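Local coordinates for protein Adenylate/guanylate cyclase/hydrolase, alpha/beta fold family (Ruegeria pomeroyi, PDB 3MR7) that probably has nucleotide cyclase activity, this chain being the cyclase catalytic domain of a longer protein that also contains an alpha/beta-hydrolase family region, at residues K34-E39 with I94-G99; L40-I45 with G50-T55; A62-A67 with L71-E76; G103-E108 with D115-A120. One frame throughout, in Å; residues are numbered along the deposited sequence.

Contact 1: K34-E39 with I94-G99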
loop_
_atom_site.group_PDB
_atom_site.type_symbol
_atom_site.label_atom_id
_atom_site.label_comp_id
_atom_site.label_asym_id
_atom_site.label_seq_id
_atom_site.Cartn_x
_atom_site.Cartn_y
_atom_site.Cartn_z
ATOM N N LYS A 34 -14.399 9.308 -9.042
ATOM C CA LYS A 34 -15.755 9.531 -8.580
ATOM C C LYS A 34 -16.756 8.902 -9.560
ATOM O O LYS A 34 -17.729 8.266 -9.148
ATOM C CB LYS A 34 -16.027 11.017 -8.406
ATOM C CG LYS A 34 -15.569 11.607 -7.097
ATOM C CD LYS A 34 -15.698 13.122 -7.196
ATOM C CE LYS A 34 -15.924 13.775 -5.844
ATOM N NZ LYS A 34 -17.133 14.670 -5.895
ATOM N N LEU A 35 -16.496 9.070 -10.851
ATOM C CA LEU A 35 -17.312 8.458 -11.903
ATOM C C LEU A 35 -17.345 6.942 -11.857
ATOM O O LEU A 35 -18.406 6.349 -11.926
ATOM C CB LEU A 35 -16.811 8.834 -13.288
ATOM C CG LEU A 35 -17.712 8.169 -14.309
ATOM C CD1 LEU A 35 -19.138 8.634 -14.057
ATOM C CD2 LEU A 35 -17.274 8.491 -15.696
ATOM N N TYR A 36 -16.173 6.319 -11.786
ATOM C CA TYR A 36 -16.070 4.855 -11.758
ATOM C C TYR A 36 -16.773 4.279 -10.539
ATOM O O TYR A 36 -17.524 3.302 -10.642
ATOM C CB TYR A 36 -14.608 4.387 -11.788
ATOM C CG TYR A 36 -13.884 4.602 -13.100
ATOM C CD1 TYR A 36 -14.546 4.523 -14.321
ATOM C CD2 TYR A 36 -12.531 4.878 -13.114
ATOM C CE1 TYR A 36 -13.865 4.700 -15.515
ATOM C CE2 TYR A 36 -11.850 5.068 -14.293
ATOM C CZ TYR A 36 -12.505 4.966 -15.486
ATOM O OH TYR A 36 -11.777 5.152 -16.643
ATOM N N ARG A 37 -16.535 4.887 -9.382
ATOM C CA ARG A 37 -17.252 4.479 -8.185
ATOM C C ARG A 37 -18.751 4.431 -8.460
ATOM O O ARG A 37 -19.442 3.543 -7.992
ATOM C CB ARG A 37 -16.972 5.439 -7.028
ATOM C CG ARG A 37 -17.967 5.320 -5.902
ATOM C CD ARG A 37 -17.705 4.113 -5.030
ATOM N NE ARG A 37 -17.366 4.530 -3.681
ATOM C CZ ARG A 37 -18.189 4.460 -2.648
ATOM N NH1 ARG A 37 -19.402 3.955 -2.801
ATOM N NH2 ARG A 37 -17.792 4.882 -1.459
ATOM N N ARG A 38 -19.249 5.385 -9.234
ATOM C CA ARG A 38 -20.681 5.495 -9.393
ATOM C C ARG A 38 -21.209 4.608 -10.485
ATOM O O ARG A 38 -22.282 4.013 -10.351
ATOM C CB ARG A 38 -21.091 6.935 -9.649
ATOM C CG ARG A 38 -21.439 7.656 -8.401
ATOM C CD ARG A 38 -21.272 9.158 -8.573
ATOM N NE ARG A 38 -20.329 9.613 -7.570
ATOM C CZ ARG A 38 -20.702 10.084 -6.396
ATOM N NH1 ARG A 38 -21.995 10.186 -6.121
ATOM N NH2 ARG A 38 -19.794 10.461 -5.517
ATOM N N GLU A 39 -20.442 4.513 -11.559
ATOM C CA GLU A 39 -20.879 3.809 -12.746
ATOM C C GLU A 39 -20.403 2.360 -12.823
ATOM O O GLU A 39 -20.979 1.576 -13.549
ATOM C CB GLU A 39 -20.457 4.564 -13.995
ATOM C CG GLU A 39 -19.385 3.878 -14.792
ATOM C CD GLU A 39 -19.328 4.362 -16.234
ATOM O OE1 GLU A 39 -18.412 5.156 -16.557
ATOM O OE2 GLU A 39 -20.191 3.940 -17.046
ATOM N N ILE A 94 -5.937 5.108 -13.646
ATOM C CA ILE A 94 -6.487 4.913 -12.318
ATOM C C ILE A 94 -6.548 3.417 -12.121
ATOM O O ILE A 94 -7.026 2.706 -12.985
ATOM C CB ILE A 94 -7.919 5.494 -12.209
ATOM C CG1 ILE A 94 -7.886 7.011 -12.369
ATOM C CG2 ILE A 94 -8.587 5.089 -10.900
ATOM C CD1 ILE A 94 -9.130 7.730 -11.862
ATOM N N GLN A 95 -6.042 2.918 -11.011
ATOM C CA GLN A 95 -6.239 1.508 -10.727
ATOM C C GLN A 95 -6.622 1.287 -9.297
ATOM O O GLN A 95 -6.065 1.917 -8.393
ATOM C CB GLN A 95 -4.981 0.710 -10.989
ATOM C CG GLN A 95 -4.515 0.702 -12.399
ATOM C CD GLN A 95 -3.144 0.030 -12.516
ATOM O OE1 GLN A 95 -2.138 0.532 -11.997
ATOM N NE2 GLN A 95 -3.108 -1.117 -13.166
ATOM N N TYR A 96 -7.547 0.368 -9.085
ATOM C CA TYR A 96 -7.877 -0.017 -7.727
ATOM C C TYR A 96 -7.025 -1.207 -7.226
ATOM O O TYR A 96 -6.431 -1.926 -8.028
ATOM C CB TYR A 96 -9.359 -0.296 -7.647
ATOM C CG TYR A 96 -10.196 0.938 -7.901
ATOM C CD1 TYR A 96 -10.303 1.938 -6.944
ATOM C CD2 TYR A 96 -10.882 1.100 -9.090
ATOM C CE1 TYR A 96 -11.071 3.062 -7.175
ATOM C CE2 TYR A 96 -11.634 2.197 -9.333
ATOM C CZ TYR A 96 -11.742 3.184 -8.383
ATOM O OH TYR A 96 -12.516 4.300 -8.659
ATOM N N ARG A 97 -6.917 -1.367 -5.906
ATOM C CA ARG A 97 -6.375 -2.596 -5.291
ATOM C C ARG A 97 -7.544 -3.268 -4.588
ATOM O O ARG A 97 -8.427 -2.580 -4.082
ATOM C CB ARG A 97 -5.273 -2.276 -4.266
ATOM C CG ARG A 97 -3.939 -1.849 -4.865
ATOM C CD ARG A 97 -2.909 -1.845 -3.801
ATOM N NE ARG A 97 -3.408 -1.047 -2.704
ATOM C CZ ARG A 97 -3.085 0.222 -2.523
ATOM N NH1 ARG A 97 -2.226 0.792 -3.351
ATOM N NH2 ARG A 97 -3.616 0.919 -1.524
ATOM N N ILE A 98 -7.590 -4.594 -4.559
ATOM C CA ILE A 98 -8.706 -5.248 -3.877
ATOM C C ILE A 98 -8.272 -6.452 -3.108
ATOM O O ILE A 98 -7.496 -7.247 -3.598
ATOM C CB ILE A 98 -9.818 -5.661 -4.840
ATOM C CG1 ILE A 98 -10.410 -4.422 -5.518
ATOM C CG2 ILE A 98 -10.897 -6.434 -4.095
ATOM C CD1 ILE A 98 -11.262 -4.717 -6.719
ATOM N N GLY A 99 -8.754 -6.546 -1.877
ATOM C CA GLY A 99 -8.563 -7.711 -1.029
ATOM C C GLY A 99 -9.899 -8.324 -0.627
ATOM O O GLY A 99 -10.914 -7.656 -0.487
#
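Y96, on strand 96-107, drives its phenol between the strand and helix 27-47, so that its hydroxyl end meets the backbone-proximal part of Y36. The closest pair is polar against apolar: Y96 OH stands 3.8 Å from Y36 CB. The same hydroxyl comes within 4.1 Å of R37 N, but the distance and setting make this proximity, not a bond.

The purely apolar touches are looser. Y96 CE2 is 4.4 Å from Y36 CB; the hydroxyl end of Y96 and the CB of Y36 each lie near the plane of the other's ring, and the two rings do not stack. Farther along the Y36 ring edge, I94 completes the contact with its branched carbon, I94 CB lying 4.5 Å from Y36 CE2. With CG beside the backbone N and anti to the carbonyl carbon (chi1 -70°), the Y36 ring is laid past I94, its CE2 edge facing I94 CB.

Polar ends find their partners beyond the two segments. E85 takes the Y36 hydroxyl with one carboxylate oxygen and the I94 backbone N with the other, and Y96 OH has a weak hydrogen bond with Q33. M81 of helix 67-84 packs against both tyrosines, and L21 of the second subunit packs on Y96 and R37.

Helix 27-47 thus packs on strand 96-107 of the cyclase domain's central sheet through two phenols and an isoleucine, a buried and largely apolar interface whose polar link is indirect: the shared carboxylate of E85 ties Y36 to the backbone at I94.

Contact 2: L40-I45 with G50-T55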
loop_
_atom_site.group_PDB
_atom_site.type_symbol
_atom_site.label_atom_id
_atom_site.label_comp_id
_atom_site.label_asym_id
_atom_site.label_seq_id
_atom_site.Cartn_x
_atom_site.Cartn_y
_atom_site.Cartn_z
ATOM N N LEU A 40 -19.382 1.990 -12.064
ATOM C CA LEU A 40 -18.744 0.690 -12.261
ATOM C C LEU A 40 -18.778 -0.104 -10.982
ATOM O O LEU A 40 -19.394 -1.168 -10.919
ATOM C CB LEU A 40 -17.314 0.901 -12.686
ATOM C CG LEU A 40 -16.661 -0.061 -13.654
ATOM C CD1 LEU A 40 -15.616 0.730 -14.424
ATOM C CD2 LEU A 40 -16.028 -1.241 -12.927
ATOM N N ILE A 41 -18.142 0.435 -9.949
ATOM C CA ILE A 41 -18.104 -0.209 -8.641
ATOM C C ILE A 41 -19.454 -0.358 -7.935
ATOM O O ILE A 41 -19.961 -1.464 -7.753
ATOM C CB ILE A 41 -17.244 0.582 -7.722
ATOM C CG1 ILE A 41 -15.820 0.570 -8.240
ATOM C CG2 ILE A 41 -17.342 0.018 -6.327
ATOM C CD1 ILE A 41 -14.885 1.420 -7.400
ATOM N N ASP A 42 -20.024 0.760 -7.519
ATOM C CA ASP A 42 -21.280 0.721 -6.780
ATOM C C ASP A 42 -22.330 -0.182 -7.425
ATOM O O ASP A 42 -23.002 -0.918 -6.731
ATOM C CB ASP A 42 -21.820 2.125 -6.508
ATOM C CG ASP A 42 -21.045 2.851 -5.408
ATOM O OD1 ASP A 42 -20.095 2.254 -4.862
ATOM O OD2 ASP A 42 -21.387 4.015 -5.076
ATOM N N PRO A 43 -22.475 -0.127 -8.754
ATOM C CA PRO A 43 -23.352 -1.067 -9.471
ATOM C C PRO A 43 -22.966 -2.555 -9.381
ATOM O O PRO A 43 -23.828 -3.370 -9.069
ATOM C CB PRO A 43 -23.257 -0.565 -10.907
ATOM C CG PRO A 43 -23.177 0.894 -10.715
ATOM C CD PRO A 43 -22.166 1.035 -9.603
ATOM N N ALA A 44 -21.711 -2.899 -9.649
ATOM C CA ALA A 44 -21.274 -4.290 -9.624
ATOM C C ALA A 44 -21.525 -4.906 -8.257
ATOM O O ALA A 44 -21.865 -6.085 -8.140
ATOM C CB ALA A 44 -19.749 -4.408 -10.011
ATOM N N ILE A 45 -21.330 -4.102 -7.224
ATOM C CA ILE A 45 -21.495 -4.554 -5.853
ATOM C C ILE A 45 -22.956 -4.848 -5.539
ATOM O O ILE A 45 -23.275 -5.888 -4.975
ATOM C CB ILE A 45 -21.002 -3.504 -4.854
ATOM C CG1 ILE A 45 -19.464 -3.473 -4.802
ATOM C CG2 ILE A 45 -21.581 -3.785 -3.504
ATOM C CD1 ILE A 45 -18.868 -2.523 -3.772
ATOM N N GLY A 50 -24.033 -7.601 -2.730
ATOM C CA GLY A 50 -23.241 -7.055 -1.648
ATOM C C GLY A 50 -23.816 -5.797 -1.049
ATOM O O GLY A 50 -24.773 -5.228 -1.573
ATOM N N GLN A 51 -23.233 -5.383 0.067
ATOM C CA GLN A 51 -23.521 -4.088 0.656
ATOM C C GLN A 51 -22.226 -3.417 0.997
ATOM O O GLN A 51 -21.344 -4.033 1.602
ATOM C CB GLN A 51 -24.285 -4.211 1.968
ATOM C CG GLN A 51 -25.432 -5.165 1.980
ATOM C CD GLN A 51 -26.026 -5.249 3.357
ATOM O OE1 GLN A 51 -26.322 -6.335 3.853
ATOM N NE2 GLN A 51 -26.176 -4.091 4.004
ATOM N N ILE A 52 -22.115 -2.147 0.635
ATOM C CA ILE A 52 -21.060 -1.323 1.183
ATOM C C ILE A 52 -21.285 -1.160 2.679
ATOM O O ILE A 52 -22.384 -0.891 3.102
ATOM C CB ILE A 52 -21.071 0.045 0.556
ATOM C CG1 ILE A 52 -20.523 -0.038 -0.870
ATOM C CG2 ILE A 52 -20.259 0.981 1.408
ATOM C CD1 ILE A 52 -21.143 0.974 -1.824
ATOM N N VAL A 53 -20.248 -1.356 3.479
ATOM C CA VAL A 53 -20.319 -1.101 4.906
ATOM C C VAL A 53 -19.887 0.327 5.182
ATOM O O VAL A 53 -20.454 0.983 6.021
ATOM C CB VAL A 53 -19.353 -1.987 5.657
ATOM C CG1 VAL A 53 -19.156 -1.453 7.066
ATOM C CG2 VAL A 53 -19.835 -3.434 5.647
ATOM N N LYS A 54 -18.870 0.807 4.484
ATOM C CA LYS A 54 -18.360 2.147 4.753
ATOM C C LYS A 54 -17.115 2.496 3.945
ATOM O O LYS A 54 -16.365 1.630 3.526
ATOM C CB LYS A 54 -18.009 2.272 6.224
ATOM C CG LYS A 54 -16.663 1.713 6.567
ATOM C CD LYS A 54 -16.650 1.309 8.009
ATOM C CE LYS A 54 -15.261 1.143 8.511
ATOM N NZ LYS A 54 -15.347 0.541 9.840
ATOM N N THR A 55 -16.892 3.774 3.713
ATOM C CA THR A 55 -15.620 4.138 3.151
ATOM C C THR A 55 -15.006 5.051 4.174
ATOM O O THR A 55 -15.671 5.904 4.736
ATOM C CB THR A 55 -15.742 4.790 1.774
ATOM O OG1 THR A 55 -16.194 6.131 1.926
ATOM C CG2 THR A 55 -16.755 4.071 0.971
#
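The carbonyl oxygen of I45 accepts a hydrogen bond from G50 N at 2.9 Å, the one hydrogen bond between residues 40-45 and 50-55. It is bent at the hydrogen (137°), and the donor sits 23° out of the carbonyl plane. The bond draws the chain back onto the helix just before the strand begins, and the I45 and G50 CA atoms come within 5.2 Å of each other.

I45 also meets the incoming chain with both of its branches. Its CG2 rests 3.9 Å from G50 C, a surface left bare because the glycine has no side chain. The longer branch, with CG1 beside the backbone N (chi1 -75°), carries CD1 to 4.2 Å from I52 CG1, the two isoleucines crossing at about a right angle.

I52 reaches on past I45 to D42, its CD1 lying 3.5 Å from D42 OD1. This is a methyl against a carboxylate oxygen and adds only packing; the charge of D42 is met by a salt bridge to R37, five residues earlier on the same helix. I52 also packs on R37, so it borders both members of that ion pair.

The short axes of helix and strand run 9.1 Å apart at 121°. Farther along, V53 and K54 both face L61 in a classic beta bulge between strands 51-56 and 59-64. M60 of strand 59-64 packs against D42 and I52, while I45 leans on C73 of helix 67-84, placing the contact where this strand pair meets the two helices.

Contact 3: A62-A67 with L71-E76; sequences ARFDTA and LRCALE
The chain leaves strand 59-64, turns through D65 and T66, and enters helix 67-84, whose first turn is closed by L71 N bonding to A67 O at 3.2 Å with an N-H...O angle of 158°. L71 CB lies 3.8 Å from the same A67 oxygen, beside this bond.

From the strand, F64 extends its ring to C73, which lies further along the helix. The far end of the ring does the touching: F64 CZ is 3.6 Å from C73 SG, and F64 CE1 is 3.9 Å from C73 CB. The sulfur approaches obliquely, 69° off the ring normal, in a sulfur-aromatic contact. C73 SG is turned opposite its own backbone N (chi1 175°), which swings it out from the helix to the ring. With an alanine in place of F64, C73 SG would probably be left without its aromatic partner and a gap would open between strand and helix, where A48 also packs on both residues.

T66 serves as N-cap, its OG1 accepting from A69 N. Together these features form the strand-to-helix turn that opens the second beta-alpha-beta crossover of the ferredoxin-like core found in class III cyclase domains.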
loop_
_atom_site.group_PDB
_atom_site.type_symbol
_atom_site.label_atom_id
_atom_site.label_comp_id
_atom_site.label_asym_id
_atom_site.label_seq_id
_atom_site.Cartn_x
_atom_site.Cartn_y
_atom_site.Cartn_z
ATOM N N ALA A 62 -16.845 -3.757 1.878
ATOM C CA ALA A 62 -18.181 -4.227 1.525
ATOM C C ALA A 62 -18.295 -5.674 1.898
ATOM O O ALA A 62 -17.294 -6.339 2.092
ATOM C CB ALA A 62 -18.469 -4.037 0.048
ATOM N N ARG A 63 -19.515 -6.173 1.995
ATOM C CA ARG A 63 -19.675 -7.558 2.381
ATOM C C ARG A 63 -20.720 -8.252 1.559
ATOM O O ARG A 63 -21.659 -7.638 1.076
ATOM C CB ARG A 63 -20.014 -7.672 3.859
ATOM C CG ARG A 63 -21.429 -7.282 4.196
ATOM C CD ARG A 63 -21.547 -7.049 5.676
ATOM N NE ARG A 63 -22.783 -6.360 5.981
ATOM C CZ ARG A 63 -23.946 -6.972 6.163
ATOM N NH1 ARG A 63 -24.034 -8.293 6.074
ATOM N NH2 ARG A 63 -25.020 -6.257 6.440
ATOM N N PHE A 64 -20.543 -9.555 1.443
ATOM C CA PHE A 64 -21.307 -10.397 0.543
ATOM C C PHE A 64 -21.747 -11.700 1.248
ATOM O O PHE A 64 -21.163 -12.130 2.248
ATOM C CB PHE A 64 -20.460 -10.760 -0.686
ATOM C CG PHE A 64 -20.065 -9.590 -1.538
ATOM C CD1 PHE A 64 -20.753 -9.308 -2.715
ATOM C CD2 PHE A 64 -18.986 -8.787 -1.186
ATOM C CE1 PHE A 64 -20.387 -8.223 -3.518
ATOM C CE2 PHE A 64 -18.608 -7.704 -1.981
ATOM C CZ PHE A 64 -19.316 -7.419 -3.152
ATOM N N ASP A 65 -22.775 -12.337 0.707
ATOM C CA ASP A 65 -23.302 -13.536 1.321
ATOM C C ASP A 65 -22.572 -14.765 0.864
ATOM O O ASP A 65 -22.474 -15.734 1.613
ATOM C CB ASP A 65 -24.780 -13.669 1.024
ATOM C CG ASP A 65 -25.608 -12.768 1.893
ATOM O OD1 ASP A 65 -25.196 -12.517 3.060
ATOM O OD2 ASP A 65 -26.661 -12.302 1.399
ATOM N N THR A 66 -22.066 -14.736 -0.364
ATOM C CA THR A 66 -21.237 -15.833 -0.831
ATOM C C THR A 66 -19.832 -15.363 -1.104
ATOM O O THR A 66 -19.631 -14.208 -1.425
ATOM C CB THR A 66 -21.817 -16.530 -2.083
ATOM O OG1 THR A 66 -22.183 -15.562 -3.088
ATOM C CG2 THR A 66 -23.025 -17.325 -1.675
ATOM N N ALA A 67 -18.861 -16.259 -0.969
ATOM C CA ALA A 67 -17.501 -15.984 -1.410
ATOM C C ALA A 67 -17.474 -15.783 -2.932
ATOM O O ALA A 67 -16.837 -14.873 -3.442
ATOM C CB ALA A 67 -16.580 -17.104 -0.995
ATOM N N LEU A 71 -16.037 -12.357 -5.198
ATOM C CA LEU A 71 -14.973 -12.517 -6.176
ATOM C C LEU A 71 -15.385 -12.115 -7.589
ATOM O O LEU A 71 -14.632 -11.440 -8.275
ATOM C CB LEU A 71 -14.369 -13.926 -6.138
ATOM C CG LEU A 71 -13.137 -14.112 -7.032
ATOM C CD1 LEU A 71 -12.146 -12.971 -6.833
ATOM C CD2 LEU A 71 -12.462 -15.454 -6.771
ATOM N N ARG A 72 -16.571 -12.505 -8.029
ATOM C CA ARG A 72 -17.002 -12.114 -9.369
ATOM C C ARG A 72 -17.166 -10.611 -9.419
ATOM O O ARG A 72 -16.944 -9.963 -10.451
ATOM C CB ARG A 72 -18.323 -12.762 -9.737
ATOM C CG ARG A 72 -18.231 -14.262 -9.894
ATOM C CD ARG A 72 -19.630 -14.856 -9.860
ATOM N NE ARG A 72 -19.672 -16.255 -10.265
ATOM C CZ ARG A 72 -20.801 -16.907 -10.520
ATOM N NH1 ARG A 72 -21.970 -16.283 -10.417
ATOM N NH2 ARG A 72 -20.766 -18.180 -10.887
ATOM N N CYS A 73 -17.563 -10.052 -8.295
ATOM C CA CYS A 73 -17.735 -8.619 -8.231
ATOM C C CYS A 73 -16.389 -7.918 -8.460
ATOM O O CYS A 73 -16.297 -7.006 -9.283
ATOM C CB CYS A 73 -18.374 -8.246 -6.902
ATOM S SG CYS A 73 -18.549 -6.522 -6.590
ATOM N N ALA A 74 -15.348 -8.362 -7.760
ATOM C CA ALA A 74 -13.991 -7.797 -7.935
ATOM C C ALA A 74 -13.428 -8.052 -9.334
ATOM O O ALA A 74 -12.739 -7.218 -9.914
ATOM C CB ALA A 74 -13.011 -8.354 -6.864
ATOM N N LEU A 75 -13.687 -9.231 -9.860
ATOM C CA LEU A 75 -13.201 -9.532 -11.174
ATOM C C LEU A 75 -13.914 -8.635 -12.194
ATOM O O LEU A 75 -13.297 -8.173 -13.140
ATOM C CB LEU A 75 -13.413 -11.011 -11.458
ATOM C CG LEU A 75 -12.347 -11.907 -10.842
ATOM C CD1 LEU A 75 -12.773 -13.346 -10.960
ATOM C CD2 LEU A 75 -11.012 -11.701 -11.539
ATOM N N GLU A 76 -15.207 -8.387 -11.970
ATOM C CA GLU A 76 -16.039 -7.558 -12.842
ATOM C C GLU A 76 -15.499 -6.149 -12.896
ATOM O O GLU A 76 -15.301 -5.570 -13.975
ATOM C CB GLU A 76 -17.473 -7.508 -12.328
ATOM C CG GLU A 76 -18.462 -6.900 -13.314
ATOM C CD GLU A 76 -19.878 -6.669 -12.727
ATOM O OE1 GLU A 76 -20.276 -7.384 -11.772
ATOM O OE2 GLU A 76 -20.597 -5.768 -13.235
#

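Contact 4: G103-E108 with D115-A120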
loop_
_atom_site.group_PDB
_atom_site.type_symbol
_atom_site.label_atom_id
_atom_site.label_comp_id
_atom_site.label_asym_id
_atom_site.label_seq_id
_atom_site.Cartn_x
_atom_site.Cartn_y
_atom_site.Cartn_z
ATOM N N GLY A 103 -14.453 -14.946 7.267
ATOM C CA GLY A 103 -14.323 -15.239 8.679
ATOM C C GLY A 103 -15.638 -15.120 9.417
ATOM O O GLY A 103 -16.625 -14.657 8.852
ATOM N N ASP A 104 -15.656 -15.586 10.665
ATOM C CA ASP A 104 -16.687 -15.197 11.616
ATOM C C ASP A 104 -16.346 -13.769 12.066
ATOM O O ASP A 104 -15.304 -13.532 12.653
ATOM C CB ASP A 104 -16.692 -16.131 12.829
ATOM C CG ASP A 104 -17.218 -17.533 12.511
ATOM O OD1 ASP A 104 -17.836 -17.728 11.448
ATOM O OD2 ASP A 104 -17.016 -18.446 13.341
ATOM N N ILE A 105 -17.194 -12.805 11.751
ATOM C CA ILE A 105 -16.963 -11.450 12.209
ATOM C C ILE A 105 -18.243 -10.993 12.842
ATOM O O ILE A 105 -19.279 -11.589 12.609
ATOM C CB ILE A 105 -16.652 -10.511 11.057
ATOM C CG1 ILE A 105 -17.935 -10.069 10.380
ATOM C CG2 ILE A 105 -15.793 -11.214 10.042
ATOM C CD1 ILE A 105 -18.379 -11.045 9.357
ATOM N N VAL A 106 -18.182 -9.932 13.635
ATOM C CA VAL A 106 -19.375 -9.389 14.271
ATOM C C VAL A 106 -19.961 -8.200 13.503
ATOM O O VAL A 106 -19.232 -7.318 13.074
ATOM C CB VAL A 106 -19.038 -8.914 15.678
ATOM C CG1 VAL A 106 -20.237 -8.180 16.291
ATOM C CG2 VAL A 106 -18.601 -10.085 16.531
ATOM N N LEU A 107 -21.275 -8.178 13.328
ATOM C CA LEU A 107 -21.918 -6.998 12.772
ATOM C C LEU A 107 -22.643 -6.287 13.890
ATOM O O LEU A 107 -23.134 -6.938 14.802
ATOM C CB LEU A 107 -22.926 -7.380 11.713
ATOM C CG LEU A 107 -22.349 -7.796 10.374
ATOM C CD1 LEU A 107 -21.416 -8.969 10.565
ATOM C CD2 LEU A 107 -23.498 -8.143 9.421
ATOM N N GLU A 108 -22.737 -4.962 13.825
ATOM C CA GLU A 108 -23.396 -4.227 14.899
ATOM C C GLU A 108 -23.535 -2.761 14.567
ATOM O O GLU A 108 -22.594 -1.988 14.739
ATOM C CB GLU A 108 -22.614 -4.376 16.208
ATOM C CG GLU A 108 -23.295 -3.742 17.413
ATOM C CD GLU A 108 -22.480 -3.885 18.703
ATOM O OE1 GLU A 108 -21.241 -4.053 18.613
ATOM O OE2 GLU A 108 -23.083 -3.823 19.806
ATOM N N ASP A 115 -10.884 -10.010 13.367
ATOM C CA ASP A 115 -9.682 -10.297 12.607
ATOM C C ASP A 115 -9.992 -10.386 11.122
ATOM O O ASP A 115 -9.386 -9.682 10.322
ATOM C CB ASP A 115 -9.090 -11.626 13.040
ATOM C CG ASP A 115 -8.468 -11.571 14.406
ATOM O OD1 ASP A 115 -8.558 -10.504 15.040
ATOM O OD2 ASP A 115 -7.886 -12.596 14.841
ATOM N N ALA A 116 -10.939 -11.245 10.746
ATOM C CA ALA A 116 -11.216 -11.434 9.329
ATOM C C ALA A 116 -11.376 -10.117 8.559
ATOM O O ALA A 116 -11.015 -10.042 7.407
ATOM C CB ALA A 116 -12.397 -12.374 9.091
ATOM N N VAL A 117 -11.875 -9.074 9.188
ATOM C CA VAL A 117 -11.976 -7.785 8.508
ATOM C C VAL A 117 -10.586 -7.151 8.316
ATOM O O VAL A 117 -10.238 -6.667 7.232
ATOM C CB VAL A 117 -12.878 -6.831 9.300
ATOM C CG1 VAL A 117 -12.999 -5.484 8.592
ATOM C CG2 VAL A 117 -14.249 -7.468 9.506
ATOM N N ASN A 118 -9.790 -7.170 9.377
ATOM C CA ASN A 118 -8.426 -6.669 9.332
ATOM C C ASN A 118 -7.617 -7.336 8.241
ATOM O O ASN A 118 -6.807 -6.714 7.576
ATOM C CB ASN A 118 -7.753 -6.829 10.693
ATOM C CG ASN A 118 -8.275 -5.828 11.711
ATOM O OD1 ASN A 118 -9.267 -5.156 11.460
ATOM N ND2 ASN A 118 -7.602 -5.707 12.848
ATOM N N VAL A 119 -7.876 -8.613 8.036
ATOM C CA VAL A 119 -7.191 -9.367 7.022
ATOM C C VAL A 119 -7.634 -8.979 5.596
ATOM O O VAL A 119 -6.821 -8.972 4.662
ATOM C CB VAL A 119 -7.291 -10.868 7.354
ATOM C CG1 VAL A 119 -6.771 -11.764 6.211
ATOM C CG2 VAL A 119 -6.528 -11.126 8.635
ATOM N N ALA A 120 -8.900 -8.614 5.419
ATOM C CA ALA A 120 -9.356 -8.205 4.091
ATOM C C ALA A 120 -8.662 -6.908 3.706
ATOM O O ALA A 120 -8.211 -6.722 2.563
ATOM C CB ALA A 120 -10.853 -8.024 4.059
#
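The methyl group of A116 sits against strand 96-107, with its CB 3.5 Å from G103 CA and 3.7 Å from I105 CG2. It thereby touches two residues two positions apart on the strand, I105 pointing its side chain toward the helix and G103 giving bare backbone on the same side. The lack of a side chain at G103 lets A116 settle directly over it; the CA atoms of the pair are 5.0 Å apart.

Next to A116, V117 adds a second apolar touch. Its CG2 lies 4.1 Å from I105 CG2, and the two branched side chains cross at about a right angle. I105 holds CG1 in the crowded position between its backbone N and carbonyl carbon (chi1 81°); CG2, beside the N, is the branch that meets both helix residues.

The short axes of strand 103-107 and helix 115-120 pass 7.7 Å apart at 106°, so the helix lies across the strand. The link between them is a beta hairpin: strand 96-107 pairs antiparallel with the short strand 112-113, V106 bonding to F113 through the backbone, and the chain then enters helix 115-126.

Further out, backbone bonds from G103 to C8 and from I105 to R6 fix the strand against 4-15 in the central sheet. On the helix side, N101 ND2 donates to A116 O, while V117 also packs on L61 of strand 59-64, and A120 on I10 of strand 4-15.

In the fold
The first three contacts follow the βαββαβ core of the cyclase domain. Contacts 1 and 2 share helix 27-47, their centres 10 Å apart, and touch directly through R37 and D42. Contact 3 has its centre 10 Å from that of contact 2, joined to it by the pairing of strands 51-56 and 59-64. Along the chain, contacts 2 and 3 both fall between the segments of contact 1. Contact 4 follows it on the same strand, 96-107, about 23 Å away between centres. One sheet thus receives helices 27-47 and 67-84 on one face and helix 115-126 on the other, A62 meeting I45 while L61 meets V117, which probably holds the domain together as one layered unit.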